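Local atomic coordinates of adhesion and penetration protein autotransporter (Haemophilus influenzae, PDB entry 3SYJ), a protein that promotes adherence to and invasion of host cells, mediates aggregation of bacteria through self-association, and is probably a serine protease. Residues Gly1-Gly6 / Gln10-Phe15; Lys19-Phe22 / Asn28-Val31; Val31-Lys34 / Leu38-Thr41. One frame throughout, in Å; residues are numbered along the deposited sequence.

The three contacts follow one another along the chain at the start of the protease domain of this autotransporter passenger. Contact 1 sets helix 9-17 against the N-terminal strand, contact 2 packs the following turn on strand 29-32, and contact 3 pairs that strand with 38-41. Their centres lie about 12 Å (1 to 2 and 1 to 3) and about 10 Å (2 to 3) apart. Phe-15 CD1 reaches Phe-22 CE1 at 3.6 Å, joining contacts 1 and 2, while Lys-34 NZ returns to Phe-5 O at 2.7 Å, joining 3 and 1. Contacts 2 and 3 share Val-31. The touching residues lie away from Ser-218, the probable nucleophile, although Gly-1 N bonds its neighbour Asp-217.

Contact 1. Residues Gly1-Gly6 / Gln10-Phe15; sequences GHTYFG and QYYRDF
Thr-3 sits over one face of the Tyr-12 ring, a CH-pi contact in which CB of Thr-3 stands 3.6 Å from the centroid of the Tyr-12 ring and 11° off its normal. The methyl shares the load: Thr-3 CG2 is 3.5 Å from Tyr-12 CG, at the root of the ring. It can lie there because chi1 of 66° sets OG1 between the backbone N and carbonyl carbon, which leaves CG2 anti to the carbonyl carbon. The two side chains run past each other in opposite directions, and the ring carries on past Thr-3 to the next residue, Tyr-4. The Tyr-12 hydroxyl accepts a weak hydrogen bond, Tyr-4 N to Tyr-12 OH at 3.4 Å, and also touches Tyr-4 CB at 3.5 Å. The ring of Tyr-4 itself turns off to its own partner, Asp-164, and Gly-6 N lies above one of its faces.

Further out, Gln-10 NE2 bonds Asp-14 OD1 at 2.9 Å from above the carboxylate plane, one helical turn apart. His-596 and Ala-597, far along the chain, also bond Asp-14. On the strand, Thr-3 pairs through its backbone with Phe-160 and Arg-162, and Gly-1 N bonds Asp-217, the neighbour of Ser-218. A chain-terminal amine held by the aspartate preceding the nucleophile recalls chymotrypsin-like proteases, the fold of the S6 family.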
loop_
_atom_site.group_PDB
_atom_site.type_symbol
_atom_site.label_atom_id
_atom_site.label_comp_id
_atom_site.label_asym_id
_atom_site.label_seq_id
_atom_site.Cartn_x
_atom_site.Cartn_y
_atom_site.Cartn_z
ATOM N N GLY A 1 -11.918 50.619 44.396
ATOM C CA GLY A 1 -12.173 49.658 45.457
ATOM C C GLY A 1 -10.916 49.196 46.169
ATOM O O GLY A 1 -9.812 49.607 45.818
ATOM N N HIS A 2 -11.093 48.328 47.160
ATOM C CA HIS A 2 -9.994 47.843 47.974
ATOM C C HIS A 2 -9.733 46.381 47.704
ATOM O O HIS A 2 -10.597 45.539 47.937
ATOM C CB HIS A 2 -10.316 48.013 49.467
ATOM C CG HIS A 2 -10.412 49.439 49.912
ATOM N ND1 HIS A 2 -11.569 50.178 49.808
ATOM C CD2 HIS A 2 -9.494 50.260 50.477
ATOM C CE1 HIS A 2 -11.360 51.395 50.278
ATOM N NE2 HIS A 2 -10.107 51.471 50.691
ATOM N N THR A 3 -8.526 46.081 47.239
ATOM C CA THR A 3 -8.110 44.709 47.030
ATOM C C THR A 3 -7.108 44.280 48.109
ATOM O O THR A 3 -6.633 45.101 48.899
ATOM C CB THR A 3 -7.475 44.527 45.633
ATOM O OG1 THR A 3 -6.252 45.271 45.551
ATOM C CG2 THR A 3 -8.435 45.003 44.541
ATOM N N TYR A 4 -6.797 42.988 48.125
ATOM C CA TYR A 4 -5.855 42.405 49.067
ATOM C C TYR A 4 -4.479 42.252 48.420
ATOM O O TYR A 4 -4.303 41.475 47.479
ATOM C CB TYR A 4 -6.386 41.046 49.529
ATOM C CG TYR A 4 -5.482 40.278 50.461
ATOM C CD1 TYR A 4 -4.695 40.932 51.404
ATOM C CD2 TYR A 4 -5.440 38.890 50.422
ATOM C CE1 TYR A 4 -3.870 40.221 52.263
ATOM C CE2 TYR A 4 -4.621 38.171 51.274
ATOM C CZ TYR A 4 -3.840 38.841 52.196
ATOM O OH TYR A 4 -3.030 38.126 53.048
ATOM N N PHE A 5 -3.506 43.002 48.933
ATOM C CA PHE A 5 -2.142 42.979 48.414
ATOM C C PHE A 5 -1.478 41.606 48.546
ATOM O O PHE A 5 -0.451 41.343 47.915
ATOM C CB PHE A 5 -1.286 44.055 49.098
ATOM C CG PHE A 5 0.100 44.187 48.524
ATOM C CD1 PHE A 5 0.286 44.681 47.244
ATOM C CD2 PHE A 5 1.214 43.814 49.264
ATOM C CE1 PHE A 5 1.556 44.804 46.704
ATOM C CE2 PHE A 5 2.488 43.936 48.735
ATOM C CZ PHE A 5 2.661 44.433 47.453
ATOM N N GLY A 6 -2.074 40.731 49.350
ATOM C CA GLY A 6 -1.592 39.365 49.479
ATOM C C GLY A 6 -1.919 38.482 48.282
ATOM O O GLY A 6 -1.454 37.341 48.191
ATOM N N GLN A 10 -3.490 41.295 39.461
ATOM C CA GLN A 10 -3.987 40.837 38.166
ATOM C C GLN A 10 -5.335 40.121 38.260
ATOM O O GLN A 10 -6.177 40.271 37.372
ATOM C CB GLN A 10 -2.966 39.956 37.453
ATOM C CG GLN A 10 -3.240 39.818 35.959
ATOM C CD GLN A 10 -3.084 41.139 35.203
ATOM O OE1 GLN A 10 -2.143 41.897 35.443
ATOM N NE2 GLN A 10 -4.004 41.411 34.278
ATOM N N TYR A 11 -5.546 39.355 39.329
ATOM C CA TYR A 11 -6.819 38.651 39.505
ATOM C C TYR A 11 -7.989 39.619 39.440
ATOM O O TYR A 11 -8.961 39.401 38.734
ATOM C CB TYR A 11 -6.867 37.919 40.845
ATOM C CG TYR A 11 -6.155 36.592 40.868
ATOM C CD1 TYR A 11 -6.730 35.461 40.292
ATOM C CD2 TYR A 11 -4.920 36.458 41.492
ATOM C CE1 TYR A 11 -6.075 34.235 40.326
ATOM C CE2 TYR A 11 -4.264 35.247 41.534
ATOM C CZ TYR A 11 -4.840 34.142 40.953
ATOM O OH TYR A 11 -4.173 32.945 41.006
ATOM N N TYR A 12 -7.884 40.700 40.186
ATOM C CA TYR A 12 -8.962 41.658 40.267
ATOM C C TYR A 12 -9.153 42.418 38.961
ATOM O O TYR A 12 -10.252 42.860 38.641
ATOM C CB TYR A 12 -8.663 42.638 41.391
ATOM C CG TYR A 12 -8.498 42.001 42.751
ATOM C CD1 TYR A 12 -9.604 41.720 43.552
ATOM C CD2 TYR A 12 -7.238 41.695 43.245
ATOM C CE1 TYR A 12 -9.454 41.150 44.809
ATOM C CE2 TYR A 12 -7.077 41.128 44.498
ATOM C CZ TYR A 12 -8.186 40.856 45.276
ATOM O OH TYR A 12 -8.017 40.291 46.522
ATOM N N ARG A 13 -8.072 42.603 38.220
ATOM C CA ARG A 13 -8.164 43.292 36.943
ATOM C C ARG A 13 -8.793 42.367 35.903
ATOM O O ARG A 13 -9.712 42.764 35.197
ATOM C CB ARG A 13 -6.788 43.768 36.480
ATOM C CG ARG A 13 -6.179 44.883 37.328
ATOM C CD ARG A 13 -6.995 46.162 37.279
ATOM N NE ARG A 13 -7.582 46.373 35.962
ATOM C CZ ARG A 13 -6.908 46.801 34.905
ATOM N NH1 ARG A 13 -5.622 47.067 35.043
ATOM N NH2 ARG A 13 -7.504 46.952 33.723
ATOM N N ASP A 14 -8.302 41.134 35.824
ATOM C CA ASP A 14 -8.835 40.156 34.876
ATOM C C ASP A 14 -10.320 39.910 35.135
ATOM O O ASP A 14 -11.123 39.821 34.198
ATOM C CB ASP A 14 -8.051 38.839 34.944
ATOM C CG ASP A 14 -6.700 38.918 34.229
ATOM O OD1 ASP A 14 -6.443 39.944 33.557
ATOM O OD2 ASP A 14 -5.900 37.958 34.338
ATOM N N PHE A 15 -10.672 39.807 36.412
ATOM C CA PHE A 15 -12.053 39.594 36.840
ATOM C C PHE A 15 -12.962 40.649 36.203
ATOM O O PHE A 15 -13.977 40.315 35.595
ATOM C CB PHE A 15 -12.146 39.657 38.376
ATOM C CG PHE A 15 -13.300 38.880 38.959
ATOM C CD1 PHE A 15 -13.160 37.536 39.273
ATOM C CD2 PHE A 15 -14.519 39.496 39.207
ATOM C CE1 PHE A 15 -14.213 36.819 39.818
ATOM C CE2 PHE A 15 -15.578 38.785 39.752
ATOM C CZ PHE A 15 -15.425 37.446 40.061
#

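Contact 2. Residues Lys19-Phe22 / Asn28-Val31; sequences KGKF and NIKV
Phe-22 overlaps Ile-29 through one side of its ring, with CE1 and CZ laid against the branched part of the isoleucine. This joins a type II' beta turn, Lys-19 to Phe-22, to the first strand of the beta hairpin formed by 29-32 and 38-42. The closest approach is Phe-22 CZ to Ile-29 CG2 at 3.6 Å, with Phe-22 CE1 to Ile-29 CB just behind it at 3.7 Å. The ring and the aliphatic chain cross obliquely, and the far methyl, Ile-29 CD1, spreads the contact to Phe-22 CD1 at 3.9 Å. With chi2 near 97°, well off a staggered value, Ile-29 bends its CD1 toward that side of the ring.

The turn itself is closed by Phe-22 N to Lys-19 O at 2.8 Å. Gly-20, at the second position, combines positive phi (49°) with psi of -130°, as a II' turn requires; a residue without a side chain adopts this readily. Next to it, Lys-21 adds its carbonyl O, 3.7 Å from Ile-29 CG1, and, of its side chain, the CB, which rests on Ile-29 CG2 at 3.8 Å; the extended remainder leads away from the strand. On its backbone side Ile-29 pairs with the neighbouring strand: Asn-28 and Ile-29 both face Ser-42, a G1 beta bulge. Phe-15, from the preceding helix, meets the Phe-22 ring edge-to-face, so this ring is wedged between helix and hairpin. A lighter touch completes the group: Val-31 CG2 comes to the edge of the Phe-22 ring, near its plane, at 4.4 Å from CZ.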
loop_
_atom_site.group_PDB
_atom_site.type_symbol
_atom_site.label_atom_id
_atom_site.label_comp_id
_atom_site.label_asym_id
_atom_site.label_seq_id
_atom_site.Cartn_x
_atom_site.Cartn_y
_atom_site.Cartn_z
ATOM N N LYS A 19 -11.090 38.712 31.582
ATOM C CA LYS A 19 -9.875 38.227 30.939
ATOM C C LYS A 19 -9.187 37.187 31.808
ATOM O O LYS A 19 -9.755 36.713 32.787
ATOM C CB LYS A 19 -8.935 39.384 30.604
ATOM C CG LYS A 19 -9.539 40.319 29.582
ATOM C CD LYS A 19 -8.661 41.513 29.282
ATOM C CE LYS A 19 -9.214 42.271 28.091
ATOM N NZ LYS A 19 -8.312 43.366 27.666
ATOM N N GLY A 20 -7.964 36.826 31.446
ATOM C CA GLY A 20 -7.324 35.682 32.061
ATOM C C GLY A 20 -8.280 34.501 32.055
ATOM O O GLY A 20 -8.879 34.169 31.031
ATOM N N LYS A 21 -8.439 33.872 33.207
ATOM C CA LYS A 21 -9.280 32.695 33.298
ATOM C C LYS A 21 -10.735 33.077 33.507
ATOM O O LYS A 21 -11.616 32.218 33.494
ATOM C CB LYS A 21 -8.784 31.773 34.412
ATOM C CG LYS A 21 -7.742 30.790 33.916
ATOM C CD LYS A 21 -6.802 30.333 35.007
ATOM C CE LYS A 21 -5.848 29.280 34.468
ATOM N NZ LYS A 21 -4.567 29.274 35.234
ATOM N N PHE A 22 -10.986 34.372 33.664
ATOM C CA PHE A 22 -12.323 34.841 34.009
ATOM C C PHE A 22 -13.172 35.220 32.792
ATOM O O PHE A 22 -13.896 36.222 32.790
ATOM C CB PHE A 22 -12.226 35.988 35.011
ATOM C CG PHE A 22 -11.630 35.575 36.337
ATOM C CD1 PHE A 22 -12.344 34.753 37.207
ATOM C CD2 PHE A 22 -10.357 35.984 36.699
ATOM C CE1 PHE A 22 -11.807 34.365 38.422
ATOM C CE2 PHE A 22 -9.807 35.602 37.919
ATOM C CZ PHE A 22 -10.537 34.790 38.786
ATOM N N ASN A 28 -14.950 27.324 38.279
ATOM C CA ASN A 28 -13.897 26.688 39.049
ATOM C C ASN A 28 -12.522 27.281 38.779
ATOM O O ASN A 28 -11.594 26.558 38.429
ATOM C CB ASN A 28 -13.881 25.191 38.757
ATOM C CG ASN A 28 -15.216 24.555 39.015
ATOM O OD1 ASN A 28 -15.794 23.926 38.136
ATOM N ND2 ASN A 28 -15.736 24.746 40.217
ATOM N N ILE A 29 -12.393 28.597 38.927
ATOM C CA ILE A 29 -11.093 29.237 38.760
ATOM C C ILE A 29 -10.341 29.235 40.088
ATOM O O ILE A 29 -10.789 29.817 41.077
ATOM C CB ILE A 29 -11.204 30.680 38.218
ATOM C CG1 ILE A 29 -11.909 30.698 36.862
ATOM C CG2 ILE A 29 -9.829 31.314 38.078
ATOM C CD1 ILE A 29 -13.386 31.005 36.947
ATOM N N LYS A 30 -9.206 28.556 40.107
ATOM C CA LYS A 30 -8.380 28.517 41.299
ATOM C C LYS A 30 -7.682 29.856 41.499
ATOM O O LYS A 30 -7.168 30.445 40.550
ATOM C CB LYS A 30 -7.364 27.383 41.202
ATOM C CG LYS A 30 -7.994 25.997 41.331
ATOM C CD LYS A 30 -7.005 24.916 40.919
ATOM C CE LYS A 30 -7.640 23.530 40.934
ATOM N NZ LYS A 30 -8.085 23.144 42.300
ATOM N N VAL A 31 -7.688 30.339 42.735
ATOM C CA VAL A 31 -7.049 31.600 43.074
ATOM C C VAL A 31 -5.970 31.368 44.127
ATOM O O VAL A 31 -6.269 30.946 45.245
ATOM C CB VAL A 31 -8.079 32.604 43.609
ATOM C CG1 VAL A 31 -7.386 33.869 44.094
ATOM C CG2 VAL A 31 -9.106 32.915 42.533
#

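Contact 3. Residues Val31-Lys34 / Leu38-Thr41; sequences VYNK and LVGT
Val-31 and Gly-40 form the tight end of this antiparallel hairpin, and a classic beta bulge there makes Val-39 and Gly-40 both face Val-31. The carbonyl of Val-31 accepts two donors: a good bond from Val-39 N at 2.8 Å to Val-31 O, and a weak one from Gly-40 N at 3.5 Å to the same oxygen. In return, Val-31 N bonds Gly-40 O at 2.9 Å. The near-helical backbone of Val-39, with psi at -38°, is what gathers both N-H groups round one oxygen, and it shifts the register so that Tyr-32 pairs with Leu-38. This end is also covered by a loop, since Val-31 packs on Pro-208 and Leu-209, and Val-39 on Pro-208.

Packing is looser on the face of Tyr-32 and Leu-38, where Leu-38 is exposed. One face of the Tyr-32 ring receives the leucine methyl, but Tyr-32 CE1 and Leu-38 CD1 are 4.1 Å apart. The backbone comes nearer than that methyl, with Leu-38 N 3.5 Å from Tyr-32 CD1. Toward the hairpin loop, Asn-33 spends its OD1 on Gln-37 N. Asn-33 meets the other strand through carbon: its CB lies 3.7 Å from Val-39 CG2, the methyl anti to the valine's carbonyl carbon.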
loop_
_atom_site.group_PDB
_atom_site.type_symbol
_atom_site.label_atom_id
_atom_site.label_comp_id
_atom_site.label_asym_id
_atom_site.label_seq_id
_atom_site.Cartn_x
_atom_site.Cartn_y
_atom_site.Cartn_z
ATOM N N VAL A 31 -7.688 30.339 42.735
ATOM C CA VAL A 31 -7.049 31.600 43.074
ATOM C C VAL A 31 -5.970 31.368 44.127
ATOM O O VAL A 31 -6.269 30.946 45.245
ATOM C CB VAL A 31 -8.079 32.604 43.609
ATOM C CG1 VAL A 31 -7.386 33.869 44.094
ATOM C CG2 VAL A 31 -9.106 32.915 42.533
ATOM N N TYR A 32 -4.719 31.632 43.760
ATOM C CA TYR A 32 -3.586 31.427 44.661
ATOM C C TYR A 32 -3.099 32.760 45.215
ATOM O O TYR A 32 -3.224 33.782 44.549
ATOM C CB TYR A 32 -2.444 30.713 43.930
ATOM C CG TYR A 32 -2.849 29.378 43.354
ATOM C CD1 TYR A 32 -2.779 28.218 44.117
ATOM C CD2 TYR A 32 -3.323 29.279 42.053
ATOM C CE1 TYR A 32 -3.166 26.996 43.599
ATOM C CE2 TYR A 32 -3.709 28.064 41.523
ATOM C CZ TYR A 32 -3.629 26.926 42.298
ATOM O OH TYR A 32 -4.013 25.717 41.769
ATOM N N ASN A 33 -2.563 32.758 46.434
ATOM C CA ASN A 33 -1.958 33.969 46.980
ATOM C C ASN A 33 -0.512 34.138 46.515
ATOM O O ASN A 33 0.003 33.329 45.739
ATOM C CB ASN A 33 -2.070 34.036 48.507
ATOM C CG ASN A 33 -1.325 32.903 49.219
ATOM O OD1 ASN A 33 -0.394 32.300 48.680
ATOM N ND2 ASN A 33 -1.741 32.616 50.442
ATOM N N LYS A 34 0.142 35.202 46.971
ATOM C CA LYS A 34 1.491 35.477 46.505
ATOM C C LYS A 34 2.476 34.422 47.003
ATOM O O LYS A 34 3.591 34.317 46.495
ATOM C CB LYS A 34 1.921 36.899 46.874
ATOM C CG LYS A 34 1.125 37.954 46.107
ATOM C CD LYS A 34 1.648 39.366 46.304
ATOM C CE LYS A 34 0.933 40.329 45.359
ATOM N NZ LYS A 34 1.053 41.762 45.754
ATOM N N LEU A 38 -3.299 27.995 47.602
ATOM C CA LEU A 38 -4.704 28.108 47.237
ATOM C C LEU A 38 -5.504 28.891 48.272
ATOM O O LEU A 38 -5.587 28.496 49.432
ATOM C CB LEU A 38 -5.313 26.719 47.077
ATOM C CG LEU A 38 -6.772 26.659 46.635
ATOM C CD1 LEU A 38 -6.902 27.107 45.181
ATOM C CD2 LEU A 38 -7.305 25.248 46.832
ATOM N N VAL A 39 -6.111 29.989 47.838
ATOM C CA VAL A 39 -6.966 30.786 48.705
ATOM C C VAL A 39 -8.399 30.283 48.618
ATOM O O VAL A 39 -9.117 30.232 49.616
ATOM C CB VAL A 39 -6.938 32.275 48.302
ATOM C CG1 VAL A 39 -7.911 33.082 49.161
ATOM C CG2 VAL A 39 -5.522 32.819 48.402
ATOM N N GLY A 40 -8.801 29.905 47.410
ATOM C CA GLY A 40 -10.147 29.434 47.161
ATOM C C GLY A 40 -10.372 29.167 45.689
ATOM O O GLY A 40 -9.507 29.439 44.855
ATOM N N THR A 41 -11.533 28.616 45.362
ATOM C CA THR A 41 -11.878 28.388 43.973
ATOM C C THR A 41 -13.067 29.255 43.607
ATOM O O THR A 41 -14.094 29.242 44.287
ATOM C CB THR A 41 -12.210 26.926 43.704
ATOM O OG1 THR A 41 -11.070 26.124 44.013
ATOM C CG2 THR A 41 -12.571 26.732 42.239
#